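Local coordinates for extracellular solute-binding protein, family 7 (PDB 4PET) that binds pyruvate together with a calcium ion, probably as the periplasmic solute-binding component of a TRAP transport system, at residues Gly148-Lys160 against Asn205-Leu219. Numbering follows the deposited sequence.
With CA (calcium ion), chain E; PYR (pyruvic acid), chain D.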
# COMPACT_ATOMS: atom_id res chain seq x y z
N GLY A 148 -8.95 -3.43 5.70
CA GLY A 148 -8.90 -2.54 4.56
C GLY A 148 -8.61 -1.10 4.93
O GLY A 148 -9.24 -0.56 5.86
N ASN A 149 -7.70 -0.44 4.19
CA ASN A 149 -7.40 0.96 4.45
C ASN A 149 -8.11 1.87 3.47
O ASN A 149 -8.21 1.56 2.28
CB ASN A 149 -5.91 1.22 4.33
CG ASN A 149 -5.43 2.22 5.32
OD1 ASN A 149 -5.56 3.41 5.11
ND2 ASN A 149 -4.86 1.75 6.41
N THR A 150 -8.57 3.01 3.98
CA THR A 150 -9.17 4.06 3.16
C THR A 150 -8.11 5.04 2.66
O THR A 150 -8.36 5.88 1.78
CB THR A 150 -10.22 4.84 3.99
OG1 THR A 150 -9.60 5.49 5.11
CG2 THR A 150 -11.32 3.89 4.49
N GLY A 151 -6.91 4.96 3.21
CA GLY A 151 -5.98 6.06 3.03
C GLY A 151 -6.42 7.29 3.84
O GLY A 151 -7.21 7.19 4.76
N ASN A 152 -5.85 8.44 3.52
CA ASN A 152 -5.98 9.63 4.36
C ASN A 152 -7.40 10.19 4.20
O ASN A 152 -7.91 10.33 3.08
CB ASN A 152 -4.95 10.68 3.89
CG ASN A 152 -4.30 11.41 5.04
OD1 ASN A 152 -4.98 12.01 5.86
ND2 ASN A 152 -2.98 11.32 5.12
N GLN A 153 -8.06 10.51 5.30
CA GLN A 153 -9.47 10.90 5.20
C GLN A 153 -9.64 12.41 5.24
O GLN A 153 -8.80 13.12 5.78
CB GLN A 153 -10.30 10.24 6.32
CG GLN A 153 -10.26 8.72 6.25
CD GLN A 153 -11.23 8.05 7.15
OE1 GLN A 153 -11.84 8.70 8.03
NE2 GLN A 153 -11.45 6.75 6.93
N MSE A 154 -10.75 12.89 4.67
CA MSE A 154 -11.05 14.32 4.67
C MSE A 154 -11.56 14.71 6.06
O MSE A 154 -12.01 13.85 6.83
CB MSE A 154 -12.09 14.65 3.57
CG MSE A 154 -11.58 14.37 2.15
SE MSE A 154 -10.28 15.69 1.64
CE MSE A 154 -11.50 17.20 1.57
N GLY A 155 -11.44 16.00 6.40
CA GLY A 155 -11.82 16.53 7.70
C GLY A 155 -13.32 16.49 7.95
O GLY A 155 -13.77 16.50 9.12
N GLY A 156 -14.10 16.46 6.87
CA GLY A 156 -15.54 16.32 6.98
C GLY A 156 -16.35 17.42 6.36
O GLY A 156 -15.84 18.33 5.69
N TRP A 157 -17.65 17.31 6.60
CA TRP A 157 -18.66 18.14 6.03
C TRP A 157 -19.31 19.03 7.10
O TRP A 157 -19.80 18.56 8.12
CB TRP A 157 -19.69 17.24 5.40
CG TRP A 157 -19.17 16.39 4.30
CD1 TRP A 157 -18.69 15.12 4.41
CD2 TRP A 157 -19.09 16.73 2.91
NE1 TRP A 157 -18.30 14.65 3.16
CE2 TRP A 157 -18.56 15.62 2.23
CE3 TRP A 157 -19.45 17.86 2.17
CZ2 TRP A 157 -18.35 15.62 0.84
CZ3 TRP A 157 -19.24 17.85 0.80
CH2 TRP A 157 -18.70 16.75 0.16
N PHE A 158 -19.33 20.32 6.84
CA PHE A 158 -19.69 21.32 7.83
C PHE A 158 -20.71 22.25 7.22
O PHE A 158 -20.58 22.65 6.06
CB PHE A 158 -18.44 22.10 8.24
CG PHE A 158 -17.49 21.31 9.09
CD1 PHE A 158 -16.74 20.30 8.53
CD2 PHE A 158 -17.39 21.56 10.46
CE1 PHE A 158 -15.87 19.53 9.31
CE2 PHE A 158 -16.51 20.82 11.26
CZ PHE A 158 -15.76 19.80 10.70
N LYS A 159 -21.72 22.58 8.00
CA LYS A 159 -22.72 23.55 7.58
C LYS A 159 -22.20 24.98 7.65
O LYS A 159 -22.65 25.85 6.88
CB LYS A 159 -23.97 23.44 8.43
CG LYS A 159 -24.75 22.17 8.25
CD LYS A 159 -25.87 22.08 9.29
CE LYS A 159 -26.76 20.87 9.12
NZ LYS A 159 -27.55 20.96 7.88
N LYS A 160 -21.27 25.22 8.56
CA LYS A 160 -20.70 26.57 8.75
C LYS A 160 -19.21 26.42 8.88
O LYS A 160 -18.73 25.39 9.37
CB LYS A 160 -21.23 27.25 10.02
CG LYS A 160 -22.68 26.99 10.34
CD LYS A 160 -23.61 27.66 9.33
CE LYS A 160 -25.06 27.69 9.84
NZ LYS A 160 -25.53 26.37 10.40
N ASN A 205 -30.14 18.52 12.26
CA ASN A 205 -29.32 19.29 13.18
C ASN A 205 -29.14 18.55 14.48
O ASN A 205 -28.89 19.15 15.52
CB ASN A 205 -29.90 20.67 13.44
CG ASN A 205 -29.97 21.49 12.17
OD1 ASN A 205 -28.94 21.76 11.57
ND2 ASN A 205 -31.18 21.86 11.75
N THR A 206 -29.28 17.24 14.42
CA THR A 206 -28.84 16.43 15.54
C THR A 206 -27.31 16.48 15.59
O THR A 206 -26.73 16.43 16.67
CB THR A 206 -29.34 14.99 15.43
OG1 THR A 206 -30.75 15.00 15.63
CG2 THR A 206 -28.68 14.09 16.51
N ILE A 207 -26.68 16.59 14.42
CA ILE A 207 -25.26 16.95 14.32
C ILE A 207 -25.14 18.16 13.41
O ILE A 207 -25.99 18.38 12.52
CB ILE A 207 -24.35 15.80 13.77
CG1 ILE A 207 -24.99 15.15 12.54
CG2 ILE A 207 -24.11 14.75 14.84
CD1 ILE A 207 -24.18 14.01 11.97
N ASP A 208 -24.12 18.96 13.67
CA ASP A 208 -23.85 20.18 12.91
C ASP A 208 -22.80 19.89 11.86
O ASP A 208 -22.61 20.67 10.92
CB ASP A 208 -23.33 21.25 13.84
CG ASP A 208 -24.27 21.51 15.02
OD1 ASP A 208 -25.44 21.84 14.75
OD2 ASP A 208 -23.85 21.37 16.20
N ALA A 209 -22.11 18.77 12.00
CA ALA A 209 -21.04 18.42 11.07
C ALA A 209 -20.77 16.94 11.23
O ALA A 209 -21.20 16.32 12.22
CB ALA A 209 -19.81 19.20 11.41
N LEU A 210 -20.05 16.36 10.28
CA LEU A 210 -19.68 14.97 10.38
C LEU A 210 -18.48 14.74 9.51
O LEU A 210 -18.19 15.53 8.60
CB LEU A 210 -20.83 14.04 9.95
CG LEU A 210 -21.34 14.12 8.49
CD1 LEU A 210 -20.46 13.33 7.52
CD2 LEU A 210 -22.75 13.60 8.47
N GLU A 211 -17.79 13.65 9.78
CA GLU A 211 -16.83 13.15 8.82
C GLU A 211 -17.19 11.70 8.56
O GLU A 211 -17.81 11.02 9.41
CB GLU A 211 -15.39 13.37 9.31
CG GLU A 211 -14.94 12.55 10.49
CD GLU A 211 -14.57 11.13 10.07
OE1 GLU A 211 -15.10 10.18 10.64
OE2 GLU A 211 -13.75 10.97 9.13
N TRP A 212 -16.87 11.23 7.37
CA TRP A 212 -17.05 9.82 7.07
C TRP A 212 -15.73 9.25 6.54
O TRP A 212 -14.95 8.75 7.35
CB TRP A 212 -18.25 9.57 6.16
CG TRP A 212 -18.38 8.17 5.72
CD1 TRP A 212 -18.29 7.70 4.44
CD2 TRP A 212 -18.55 7.03 6.55
NE1 TRP A 212 -18.40 6.34 4.43
CE2 TRP A 212 -18.56 5.90 5.72
CE3 TRP A 212 -18.70 6.85 7.94
CZ2 TRP A 212 -18.74 4.61 6.20
CZ3 TRP A 212 -18.86 5.58 8.42
CH2 TRP A 212 -18.87 4.46 7.56
N VAL A 213 -15.45 9.38 5.24
CA VAL A 213 -14.19 8.89 4.69
C VAL A 213 -13.48 9.89 3.79
O VAL A 213 -12.34 10.31 4.05
CB VAL A 213 -14.40 7.57 3.91
CG1 VAL A 213 -13.10 7.17 3.20
CG2 VAL A 213 -14.86 6.46 4.88
N GLY A 214 -14.16 10.29 2.73
CA GLY A 214 -13.53 11.07 1.68
C GLY A 214 -14.28 10.89 0.38
O GLY A 214 -15.39 10.36 0.35
N PRO A 215 -13.66 11.34 -0.71
CA PRO A 215 -14.30 11.32 -2.03
C PRO A 215 -14.68 9.92 -2.48
O PRO A 215 -15.59 9.76 -3.31
CB PRO A 215 -13.23 11.90 -2.95
CG PRO A 215 -12.34 12.67 -2.11
CD PRO A 215 -12.37 12.04 -0.73
N SER A 216 -14.00 8.90 -1.97
CA SER A 216 -14.31 7.55 -2.42
C SER A 216 -15.76 7.18 -2.14
O SER A 216 -16.36 6.38 -2.87
CB SER A 216 -13.38 6.50 -1.80
OG SER A 216 -13.35 6.61 -0.38
N LEU A 217 -16.31 7.73 -1.06
CA LEU A 217 -17.60 7.29 -0.52
C LEU A 217 -18.54 8.43 -0.11
O LEU A 217 -19.74 8.21 -0.02
CB LEU A 217 -17.40 6.38 0.70
CG LEU A 217 -16.76 5.03 0.43
CD1 LEU A 217 -16.30 4.34 1.78
CD2 LEU A 217 -17.74 4.14 -0.33
N ASP A 218 -18.02 9.63 0.13
CA ASP A 218 -18.83 10.68 0.74
C ASP A 218 -19.91 11.23 -0.22
O ASP A 218 -20.97 11.64 0.23
CB ASP A 218 -17.98 11.85 1.18
CG ASP A 218 -17.14 11.56 2.41
OD1 ASP A 218 -17.15 10.41 2.90
OD2 ASP A 218 -16.46 12.50 2.88
N LEU A 219 -19.65 11.23 -1.53
CA LEU A 219 -20.55 11.98 -2.42
C LEU A 219 -21.90 11.28 -2.57
O LEU A 219 -22.93 11.92 -2.45
CB LEU A 219 -19.90 12.22 -3.80
CG LEU A 219 -18.49 12.83 -3.67
CD1 LEU A 219 -17.86 12.98 -5.02
CD2 LEU A 219 -18.55 14.15 -2.92
CA CA E . -13.75 8.57 9.39
C PYR D . -15.50 5.89 10.11
O PYR D . -15.49 7.17 10.38
OXT PYR D . -16.37 5.17 10.75
CA PYR D . -14.68 5.35 9.10
O3 PYR D . -13.67 6.04 8.61
CB PYR D . -14.95 4.00 8.51
O HOH W 1 -13.57 11.82 6.58
O HOH W 2 -21.65 23.22 10.97
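Trp-157 and Leu-210 form a hydrogen-bonded antiparallel pair, with Trp-157 N donating to Leu-210 O at 2.7 Å and Leu-210 N returning a bond to Trp-157 O. The indole leaves this pair with CG anti to the carbonyl carbon (chi1 -62°), which carries it toward the turn at 214-218. Its CB lies near Leu-210 O, CD1 touches Leu-210 CD1, and NE1 donates to Asp-218 OD2 at 2.8 Å, meeting that oxygen from above the carboxylate plane. Farther along the ring, CZ2 packs on Asp-218 CB, and CZ2 and CH2 both lie 4.0 Å from Leu-219 CD2, which sits at the ring edge. Asp-218 OD1 meanwhile accepts from Val-213 N and Gly-214 N, fixing the turn that follows the metal site. Replacing Trp-157 by alanine is likely to leave Asp-218 OD2 without its indole donor and to open a gap beside Leu-210 and Leu-219. On the other face of the strand pair, Ala-209 CB sits over the Phe-158 ring, 3.8 Å from its centroid, a CH-pi contact. The pair leads directly into the calcium-pyruvate site, where Glu-211 grips calcium with both carboxylate oxygens, alongside Trp-212 O, the Gln-153 side chain, pyruvate and Glu-236. Beside the metal site, a water donates to Met-154 O and to Glu-211 OE2, while Met-154 N bonds to Val-213 O. In the mixed sheet, strand 229-231 lies beyond 156-158 and strand 172-174 beyond 209-210; Tyr-230 stacks on Trp-157, helix 198-204 touches Leu-210, and helix 255-290 packs against Leu-219.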